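Local coordinates for S-adenosylmethionine decarboxylase proenzyme (Aquifex aeolicus, PDB 2III), which probably catalyses the decarboxylation of S-adenosylmethionine, supplying the propylamine donor from which spermidine and spermine are made, at residues A2-G15 with K104-E118. Numbering follows the deposited sequence.
Sequences AKTLGLHILADLYG and KRIDKQVHERGIVEE
R113 reaches diagonally across to H8 on the neighbouring strand, away from G6, whose O its own N bonds. Its CB stands 4.2 Å from G6 O; CG rests on H8 CB at 3.6 Å; CD, turned by bends at chi2 (-72°) and chi3, stays beside the imidazole. NE pairs with D12 OD1 of the second subunit, and NH1 donates to H8 ND1 at 3.0 Å while also forming a salt bridge with D80 OD2 of that subunit. Ring and guanidinium are nearly coplanar, 22° apart, and meet edge to edge, though the N-H...N angle is only 138°. Histidine suits the place because both nitrogens are used: NE2 bonds D80 of its own chain, while L10 CD2 sits 3.5 Å over one face of the ring, offset toward its rim. With an alanine in place of R113, H8 ND1 would probably lose this donor and D12 of the second subunit its charge partner. On the other face of the sheet, L7 CD1 meets V110 CG1 at 3.7 Å, and the branched aliphatic chains of L7, I9 and L13 fill the layer beneath helix 87-101. T4 OG1 bonds G6 O, which R113 N reaches from the opposite face of the carbonyl. Paired backbone bonds at H8 with H111 and L10 with Q109 join antiparallel strands 6-14 and 105-116, ending in a classic beta bulge where K104 and R105 face Y14. Strand 105-116 edges its chain's two-layer alpha/beta sandwich, the second subunit packing against it, with G6 near the predicted catalytic residues C84 and S64.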
ATOM      1  N   ALA A   2       4.862 -22.634 -10.574  1.00 47.63           N
ATOM      2  CA  ALA A   2       4.113 -21.494  -9.976  1.00 35.72           C
ATOM      3  C   ALA A   2       4.954 -20.221 -10.003  1.00 36.69           C
ATOM      4  O   ALA A   2       6.161 -20.254  -9.753  1.00 44.75           O
ATOM      5  CB  ALA A   2       3.719 -21.831  -8.548  1.00 32.76           C
ATOM      6  N   LYS A   3       4.310 -19.103 -10.318  1.00 32.97           N
ATOM      7  CA  LYS A   3       4.990 -17.815 -10.374  1.00 31.68           C
ATOM      8  C   LYS A   3       4.218 -16.800  -9.540  1.00 31.46           C
ATOM      9  O   LYS A   3       3.027 -16.977  -9.267  1.00 29.20           O
ATOM     10  CB  LYS A   3       5.072 -17.319 -11.820  1.00 37.35           C
ATOM     11  CG  LYS A   3       3.717 -16.942 -12.426  1.00 41.65           C
ATOM     12  CD  LYS A   3       3.845 -16.434 -13.863  1.00 55.45           C
ATOM     13  CE  LYS A   3       4.624 -15.118 -13.957  1.00 68.52           C
ATOM     14  NZ  LYS A   3       3.915 -13.965 -13.326  1.00 74.13           N
ATOM     15  N   THR A   4       4.900 -15.734  -9.137  1.00 29.48           N
ATOM     16  CA  THR A   4       4.263 -14.690  -8.349  1.00 32.82           C
ATOM     17  C   THR A   4       3.904 -13.559  -9.312  1.00 26.08           C
ATOM     18  O   THR A   4       4.661 -13.260 -10.233  1.00 26.60           O
ATOM     19  CB  THR A   4       5.209 -14.177  -7.212  1.00 39.24           C
ATOM     20  OG1 THR A   4       4.507 -13.237  -6.387  1.00 57.90           O
ATOM     21  CG2 THR A   4       6.450 -13.511  -7.788  1.00 41.43           C
ATOM     22  N   LEU A   5       2.738 -12.955  -9.115  1.00 23.40           N
ATOM     23  CA  LEU A   5       2.283 -11.877  -9.983  1.00 28.23           C
ATOM     24  C   LEU A   5       2.897 -10.547  -9.591  1.00 29.55           C
ATOM     25  O   LEU A   5       2.957  -9.622 -10.404  1.00 31.84           O
ATOM     26  CB  LEU A   5       0.754 -11.764  -9.946  1.00 19.74           C
ATOM     27  CG  LEU A   5      -0.021 -12.864 -10.679  1.00 31.42           C
ATOM     28  CD1 LEU A   5      -1.510 -12.709 -10.416  1.00 23.59           C
ATOM     29  CD2 LEU A   5       0.279 -12.798 -12.178  1.00 22.70           C
ATOM     30  N   GLY A   6       3.346 -10.452  -8.342  1.00 26.50           N
ATOM     31  CA  GLY A   6       3.946  -9.214  -7.880  1.00 24.64           C
ATOM     32  C   GLY A   6       4.837  -9.360  -6.665  1.00 24.29           C
ATOM     33  O   GLY A   6       4.761 -10.341  -5.926  1.00 16.31           O
ATOM     34  N   LEU A   7       5.697  -8.368  -6.466  1.00 18.78           N
ATOM     35  CA  LEU A   7       6.609  -8.357  -5.338  1.00 22.98           C
ATOM     36  C   LEU A   7       6.317  -7.075  -4.567  1.00 21.62           C
ATOM     37  O   LEU A   7       6.277  -5.983  -5.136  1.00 21.12           O
ATOM     38  CB  LEU A   7       8.056  -8.362  -5.818  1.00 24.51           C
ATOM     39  CG  LEU A   7       9.070  -8.684  -4.724  1.00 21.19           C
ATOM     40  CD1 LEU A   7       8.996 -10.161  -4.371  1.00 20.13           C
ATOM     41  CD2 LEU A   7      10.442  -8.346  -5.213  1.00 37.40           C
ATOM     42  N   HIS A   8       6.118  -7.219  -3.265  1.00 17.66           N
ATOM     43  CA  HIS A   8       5.779  -6.097  -2.410  1.00 17.44           C
ATOM     44  C   HIS A   8       6.806  -5.959  -1.298  1.00 19.82           C
ATOM     45  O   HIS A   8       6.983  -6.858  -0.477  1.00 29.05           O
ATOM     46  CB  HIS A   8       4.372  -6.336  -1.834  1.00  8.05           C
ATOM     47  CG  HIS A   8       3.841  -5.219  -0.991  1.00 16.71           C
ATOM     48  ND1 HIS A   8       2.538  -5.197  -0.539  1.00 14.13           N
ATOM     49  CD2 HIS A   8       4.430  -4.106  -0.493  1.00 14.29           C
ATOM     50  CE1 HIS A   8       2.348  -4.120   0.201  1.00 18.01           C
ATOM     51  NE2 HIS A   8       3.479  -3.440   0.246  1.00  8.89           N
ATOM     52  N   ILE A   9       7.492  -4.825  -1.292  1.00 20.59           N
ATOM     53  CA  ILE A   9       8.483  -4.530  -0.276  1.00 13.24           C
ATOM     54  C   ILE A   9       7.951  -3.411   0.617  1.00 20.35           C
ATOM     55  O   ILE A   9       7.501  -2.372   0.129  1.00 19.69           O
ATOM     56  CB  ILE A   9       9.798  -4.010  -0.884  1.00 16.29           C
ATOM     57  CG1 ILE A   9      10.301  -4.947  -1.979  1.00 18.25           C
ATOM     58  CG2 ILE A   9      10.851  -3.874   0.215  1.00 17.34           C
ATOM     59  CD1 ILE A   9      11.445  -4.348  -2.794  1.00 14.74           C
ATOM     60  N   LEU A  10       7.989  -3.624   1.923  1.00 11.58           N
ATOM     61  CA  LEU A  10       7.561  -2.581   2.836  1.00 15.58           C
ATOM     62  C   LEU A  10       8.673  -2.392   3.850  1.00 17.76           C
ATOM     63  O   LEU A  10       9.316  -3.354   4.268  1.00 22.70           O
ATOM     64  CB  LEU A  10       6.231  -2.932   3.519  1.00 25.21           C
ATOM     65  CG  LEU A  10       5.857  -4.353   3.933  1.00 31.36           C
ATOM     66  CD1 LEU A  10       4.551  -4.315   4.707  1.00 38.59           C
ATOM     67  CD2 LEU A  10       5.697  -5.232   2.704  1.00 42.62           C
ATOM     68  N   ALA A  11       8.928  -1.143   4.218  1.00 18.04           N
ATOM     69  CA  ALA A  11       9.979  -0.848   5.173  1.00 14.15           C
ATOM     70  C   ALA A  11       9.602   0.313   6.061  1.00 15.09           C
ATOM     71  O   ALA A  11       8.938   1.251   5.623  1.00 14.68           O
ATOM     72  CB  ALA A  11      11.264  -0.523   4.437  1.00 11.64           C
ATOM     73  N   ASP A  12      10.012   0.237   7.319  1.00 13.67           N
ATOM     74  CA  ASP A  12       9.773   1.321   8.251  1.00 16.39           C
ATOM     75  C   ASP A  12      11.168   1.907   8.456  1.00 16.14           C
ATOM     76  O   ASP A  12      12.081   1.223   8.922  1.00 18.98           O
ATOM     77  CB  ASP A  12       9.186   0.793   9.562  1.00 18.63           C
ATOM     78  CG  ASP A  12       7.865   0.067   9.358  1.00 21.04           C
ATOM     79  OD1 ASP A  12       7.200   0.296   8.320  1.00 13.97           O
ATOM     80  OD2 ASP A  12       7.486  -0.727  10.245  1.00 21.94           O
ATOM     81  N   LEU A  13      11.336   3.165   8.072  1.00 14.66           N
ATOM     82  CA  LEU A  13      12.631   3.826   8.174  1.00 18.41           C
ATOM     83  C   LEU A  13      12.715   4.757   9.379  1.00 20.16           C
ATOM     84  O   LEU A  13      11.898   5.663   9.525  1.00 28.38           O
ATOM     85  CB  LEU A  13      12.903   4.617   6.892  1.00 18.01           C
ATOM     86  CG  LEU A  13      12.510   3.970   5.560  1.00 23.92           C
ATOM     87  CD1 LEU A  13      12.977   4.872   4.434  1.00 26.83           C
ATOM     88  CD2 LEU A  13      13.129   2.584   5.417  1.00 14.40           C
ATOM     89  N   TYR A  14      13.717   4.535  10.229  1.00 12.84           N
ATOM     90  CA  TYR A  14      13.915   5.347  11.426  1.00 20.98           C
ATOM     91  C   TYR A  14      15.195   6.177  11.358  1.00 19.10           C
ATOM     92  O   TYR A  14      16.119   5.873  10.602  1.00 21.54           O
ATOM     93  CB  TYR A  14      13.979   4.457  12.669  1.00 18.36           C
ATOM     94  CG  TYR A  14      12.754   3.599  12.895  1.00 23.08           C
ATOM     95  CD1 TYR A  14      11.902   3.841  13.973  1.00 12.55           C
ATOM     96  CD2 TYR A  14      12.453   2.530  12.041  1.00 30.48           C
ATOM     97  CE1 TYR A  14      10.790   3.049  14.198  1.00 18.67           C
ATOM     98  CE2 TYR A  14      11.332   1.726  12.261  1.00 25.50           C
ATOM     99  CZ  TYR A  14      10.508   1.996  13.345  1.00 22.10           C
ATOM    100  OH  TYR A  14       9.403   1.215  13.591  1.00 19.88           O
ATOM    101  N   GLY A  15      15.246   7.228  12.168  1.00 19.54           N
ATOM    102  CA  GLY A  15      16.426   8.071  12.191  1.00 21.26           C
ATOM    103  C   GLY A  15      16.534   8.938  10.958  1.00 24.20           C
ATOM    104  O   GLY A  15      17.623   9.367  10.591  1.00 30.22           O
ATOM    105  N   LYS A 104      18.776   5.682   9.791  1.00 24.10           N
ATOM    106  CA  LYS A 104      19.789   5.093  10.659  1.00 22.70           C
ATOM    107  C   LYS A 104      19.455   3.636  11.004  1.00 24.80           C
ATOM    108  O   LYS A 104      20.355   2.816  11.178  1.00 28.36           O
ATOM    109  CB  LYS A 104      19.940   5.931  11.936  1.00 19.35           C
ATOM    110  CG  LYS A 104      20.543   7.311  11.670  1.00 33.23           C
ATOM    111  CD  LYS A 104      20.797   8.089  12.945  1.00 52.29           C
ATOM    112  CE  LYS A 104      19.508   8.408  13.690  1.00 63.51           C
ATOM    113  NZ  LYS A 104      19.780   9.096  14.987  1.00 67.73           N
ATOM    114  N   ARG A 105      18.162   3.324  11.083  1.00 16.14           N
ATOM    115  CA  ARG A 105      17.685   1.976  11.387  1.00 19.83           C
ATOM    116  C   ARG A 105      16.538   1.620  10.460  1.00 27.62           C
ATOM    117  O   ARG A 105      15.711   2.472  10.097  1.00 23.36           O
ATOM    118  CB  ARG A 105      17.208   1.862  12.839  1.00 23.82           C
ATOM    119  CG  ARG A 105      18.312   1.526  13.810  1.00 29.75           C
ATOM    120  CD  ARG A 105      17.861   1.619  15.263  1.00 26.44           C
ATOM    121  NE  ARG A 105      19.038   1.762  16.113  1.00 27.73           N
ATOM    122  CZ  ARG A 105      19.988   0.838  16.236  1.00 31.68           C
ATOM    123  NH1 ARG A 105      19.894  -0.311  15.578  1.00 23.57           N
ATOM    124  NH2 ARG A 105      21.061   1.086  16.974  1.00 28.83           N
ATOM    125  N   ILE A 106      16.471   0.346  10.103  1.00 18.51           N
ATOM    126  CA  ILE A 106      15.442  -0.114   9.188  1.00 26.33           C
ATOM    127  C   ILE A 106      14.813  -1.448   9.575  1.00 25.23           C
ATOM    128  O   ILE A 106      15.460  -2.318  10.158  1.00 17.52           O
ATOM    129  CB  ILE A 106      16.038  -0.271   7.759  1.00 23.65           C
ATOM    130  CG1 ILE A 106      16.589   1.068   7.280  1.00 27.63           C
ATOM    131  CG2 ILE A 106      14.985  -0.785   6.797  1.00 23.20           C
ATOM    132  CD1 ILE A 106      17.516   0.951   6.085  1.00 38.25           C
ATOM    133  N   ASP A 107      13.533  -1.585   9.261  1.00 23.71           N
ATOM    134  CA  ASP A 107      12.830  -2.837   9.471  1.00 23.51           C
ATOM    135  C   ASP A 107      12.161  -3.058   8.124  1.00 22.07           C
ATOM    136  O   ASP A 107      11.312  -2.271   7.699  1.00 19.90           O
ATOM    137  CB  ASP A 107      11.778  -2.753  10.577  1.00 24.81           C
ATOM    138  CG  ASP A 107      11.169  -4.116  10.882  1.00 44.94           C
ATOM    139  OD1 ASP A 107      11.957  -5.071  11.091  1.00 38.67           O
ATOM    140  OD2 ASP A 107       9.921  -4.237  10.903  1.00 49.53           O
ATOM    141  N   LYS A 108      12.559  -4.122   7.444  1.00 20.91           N
ATOM    142  CA  LYS A 108      12.031  -4.402   6.124  1.00 17.06           C
ATOM    143  C   LYS A 108      11.481  -5.811   6.001  1.00 28.47           C
ATOM    144  O   LYS A 108      11.871  -6.710   6.751  1.00 30.88           O
ATOM    145  CB  LYS A 108      13.143  -4.191   5.097  1.00 21.99           C
ATOM    146  CG  LYS A 108      12.740  -4.461   3.669  1.00 39.09           C
ATOM    147  CD  LYS A 108      13.960  -4.543   2.762  1.00 49.81           C
ATOM    148  CE  LYS A 108      14.743  -3.244   2.741  1.00 55.59           C
ATOM    149  NZ  LYS A 108      15.906  -3.344   1.818  1.00 65.92           N
ATOM    150  N   GLN A 109      10.565  -5.988   5.052  1.00 29.63           N
ATOM    151  CA  GLN A 109       9.964  -7.289   4.774  1.00 32.93           C
ATOM    152  C   GLN A 109       9.527  -7.330   3.313  1.00 26.45           C
ATOM    153  O   GLN A 109       9.132  -6.312   2.748  1.00 30.27           O
ATOM    154  CB  GLN A 109       8.765  -7.550   5.692  1.00 40.80           C
ATOM    155  CG  GLN A 109       9.108  -7.443   7.167  1.00 58.35           C
ATOM    156  CD  GLN A 109       8.185  -8.247   8.049  1.00 63.09           C
ATOM    157  OE1 GLN A 109       8.180  -8.079   9.271  1.00 76.13           O
ATOM    158  NE2 GLN A 109       7.409  -9.138   7.443  1.00 62.69           N
ATOM    159  N   VAL A 110       9.615  -8.508   2.703  1.00 20.24           N
ATOM    160  CA  VAL A 110       9.231  -8.692   1.306  1.00 17.06           C
ATOM    161  C   VAL A 110       8.162  -9.781   1.209  1.00 20.08           C
ATOM    162  O   VAL A 110       8.253 -10.800   1.886  1.00 24.96           O
ATOM    163  CB  VAL A 110      10.462  -9.097   0.451  1.00 12.60           C
ATOM    164  CG1 VAL A 110      10.083  -9.215  -1.009  1.00 23.50           C
ATOM    165  CG2 VAL A 110      11.566  -8.070   0.622  1.00 12.42           C
ATOM    166  N   HIS A 111       7.149  -9.555   0.373  1.00 28.20           N
ATOM    167  CA  HIS A 111       6.054 -10.513   0.163  1.00 19.14           C
ATOM    168  C   HIS A 111       5.823 -10.762  -1.331  1.00 23.87           C
ATOM    169  O   HIS A 111       5.855  -9.829  -2.130  1.00 27.95           O
ATOM    170  CB  HIS A 111       4.728  -9.968   0.712  1.00 19.90           C
ATOM    171  CG  HIS A 111       4.716  -9.724   2.186  1.00 30.55           C
ATOM    172  ND1 HIS A 111       4.821 -10.740   3.110  1.00 28.01           N
ATOM    173  CD2 HIS A 111       4.559  -8.583   2.898  1.00 33.42           C
ATOM    174  CE1 HIS A 111       4.725 -10.235   4.327  1.00 32.70           C
ATOM    175  NE2 HIS A 111       4.565  -8.928   4.227  1.00 28.71           N
ATOM    176  N   GLU A 112       5.585 -12.008  -1.714  1.00 19.06           N
ATOM    177  CA  GLU A 112       5.275 -12.286  -3.110  1.00 27.70           C
ATOM    178  C   GLU A 112       3.755 -12.263  -3.060  1.00 27.05           C
ATOM    179  O   GLU A 112       3.151 -13.059  -2.341  1.00 35.61           O
ATOM    180  CB  GLU A 112       5.762 -13.672  -3.528  1.00 23.70           C
ATOM    181  CG  GLU A 112       7.257 -13.888  -3.364  1.00 41.53           C
ATOM    182  CD  GLU A 112       7.727 -15.193  -3.996  1.00 51.12           C
ATOM    183  OE1 GLU A 112       7.167 -16.260  -3.658  1.00 45.73           O
ATOM    184  OE2 GLU A 112       8.658 -15.147  -4.832  1.00 64.21           O
ATOM    185  N   ARG A 113       3.135 -11.342  -3.787  1.00 25.54           N
ATOM    186  CA  ARG A 113       1.679 -11.229  -3.762  1.00 22.62           C
ATOM    187  C   ARG A 113       1.018 -11.933  -4.946  1.00 21.38           C
ATOM    188  O   ARG A 113       1.277 -11.599  -6.099  1.00 20.38           O
ATOM    189  CB  ARG A 113       1.243  -9.751  -3.768  1.00 23.17           C
ATOM    190  CG  ARG A 113       1.889  -8.811  -2.728  1.00 28.67           C
ATOM    191  CD  ARG A 113       1.427  -9.037  -1.297  1.00 16.82           C
ATOM    192  NE  ARG A 113      -0.019  -8.925  -1.086  1.00 19.72           N
ATOM    193  CZ  ARG A 113      -0.676  -7.803  -0.788  1.00 19.94           C
ATOM    194  NH1 ARG A 113      -0.037  -6.651  -0.664  1.00 16.35           N
ATOM    195  NH2 ARG A 113      -1.988  -7.846  -0.570  1.00 15.52           N
ATOM    196  N   GLY A 114       0.166 -12.908  -4.651  1.00 19.50           N
ATOM    197  CA  GLY A 114      -0.553 -13.614  -5.698  1.00 24.40           C
ATOM    198  C   GLY A 114       0.220 -14.707  -6.400  1.00 26.00           C
ATOM    199  O   GLY A 114       0.973 -14.444  -7.343  1.00 29.00           O
ATOM    200  N   ILE A 115       0.018 -15.939  -5.953  1.00 24.19           N
ATOM    201  CA  ILE A 115       0.703 -17.083  -6.538  1.00 25.59           C
ATOM    202  C   ILE A 115      -0.234 -17.843  -7.469  1.00 28.23           C
ATOM    203  O   ILE A 115      -1.308 -18.290  -7.060  1.00 29.80           O
ATOM    204  CB  ILE A 115       1.241 -18.014  -5.438  1.00 24.39           C
ATOM    205  CG1 ILE A 115       2.218 -17.227  -4.553  1.00 30.74           C
ATOM    206  CG2 ILE A 115       1.951 -19.217  -6.063  1.00 26.10           C
ATOM    207  CD1 ILE A 115       2.920 -18.066  -3.507  1.00 33.32           C
ATOM    208  N   VAL A 116       0.179 -17.974  -8.727  1.00 19.05           N
ATOM    209  CA  VAL A 116      -0.625 -18.658  -9.731  1.00 24.61           C
ATOM    210  C   VAL A 116       0.150 -19.770 -10.441  1.00 27.00           C
ATOM    211  O   VAL A 116       1.371 -19.695 -10.597  1.00 26.22           O
ATOM    212  CB  VAL A 116      -1.161 -17.651 -10.785  1.00 26.01           C
ATOM    213  CG1 VAL A 116      -2.022 -16.599 -10.106  1.00 29.82           C
ATOM    214  CG2 VAL A 116      -0.008 -16.978 -11.508  1.00 13.85           C
ATOM    215  N   GLU A 117      -0.579 -20.799 -10.865  1.00 27.39           N
ATOM    216  CA  GLU A 117      -0.004 -21.949 -11.551  1.00 34.32           C
ATOM    217  C   GLU A 117       0.565 -21.602 -12.925  1.00 33.59           C
ATOM    218  O   GLU A 117       0.098 -20.674 -13.579  1.00 37.63           O
ATOM    219  CB  GLU A 117      -1.064 -23.045 -11.715  1.00 40.41           C
ATOM    220  CG  GLU A 117      -1.603 -23.647 -10.409  1.00 56.19           C
ATOM    221  CD  GLU A 117      -0.510 -24.251  -9.534  1.00 64.21           C
ATOM    222  OE1 GLU A 117       0.567 -24.597 -10.071  1.00 63.71           O
ATOM    223  OE2 GLU A 117      -0.735 -24.395  -8.309  1.00 64.20           O
ATOM    224  N   GLU A 118       1.583 -22.356 -13.343  1.00 42.95           N
ATOM    225  CA  GLU A 118       2.226 -22.178 -14.646  1.00 45.27           C
ATOM    226  C   GLU A 118       1.739 -23.299 -15.569  1.00 47.28           C
ATOM    227  O   GLU A 118       1.776 -23.186 -16.797  1.00 52.86           O
ATOM    228  CB  GLU A 118       3.751 -22.222 -14.495  1.00 47.10           C
ATOM    229  CG  GLU A 118       4.317 -21.061 -13.679  1.00 59.00           C
ATOM    230  CD  GLU A 118       5.824 -21.131 -13.496  1.00 67.10           C
ATOM    231  OE1 GLU A 118       6.300 -22.028 -12.767  1.00 73.12           O
ATOM    232  OE2 GLU A 118       6.533 -20.287 -14.087  1.00 75.12           O
TER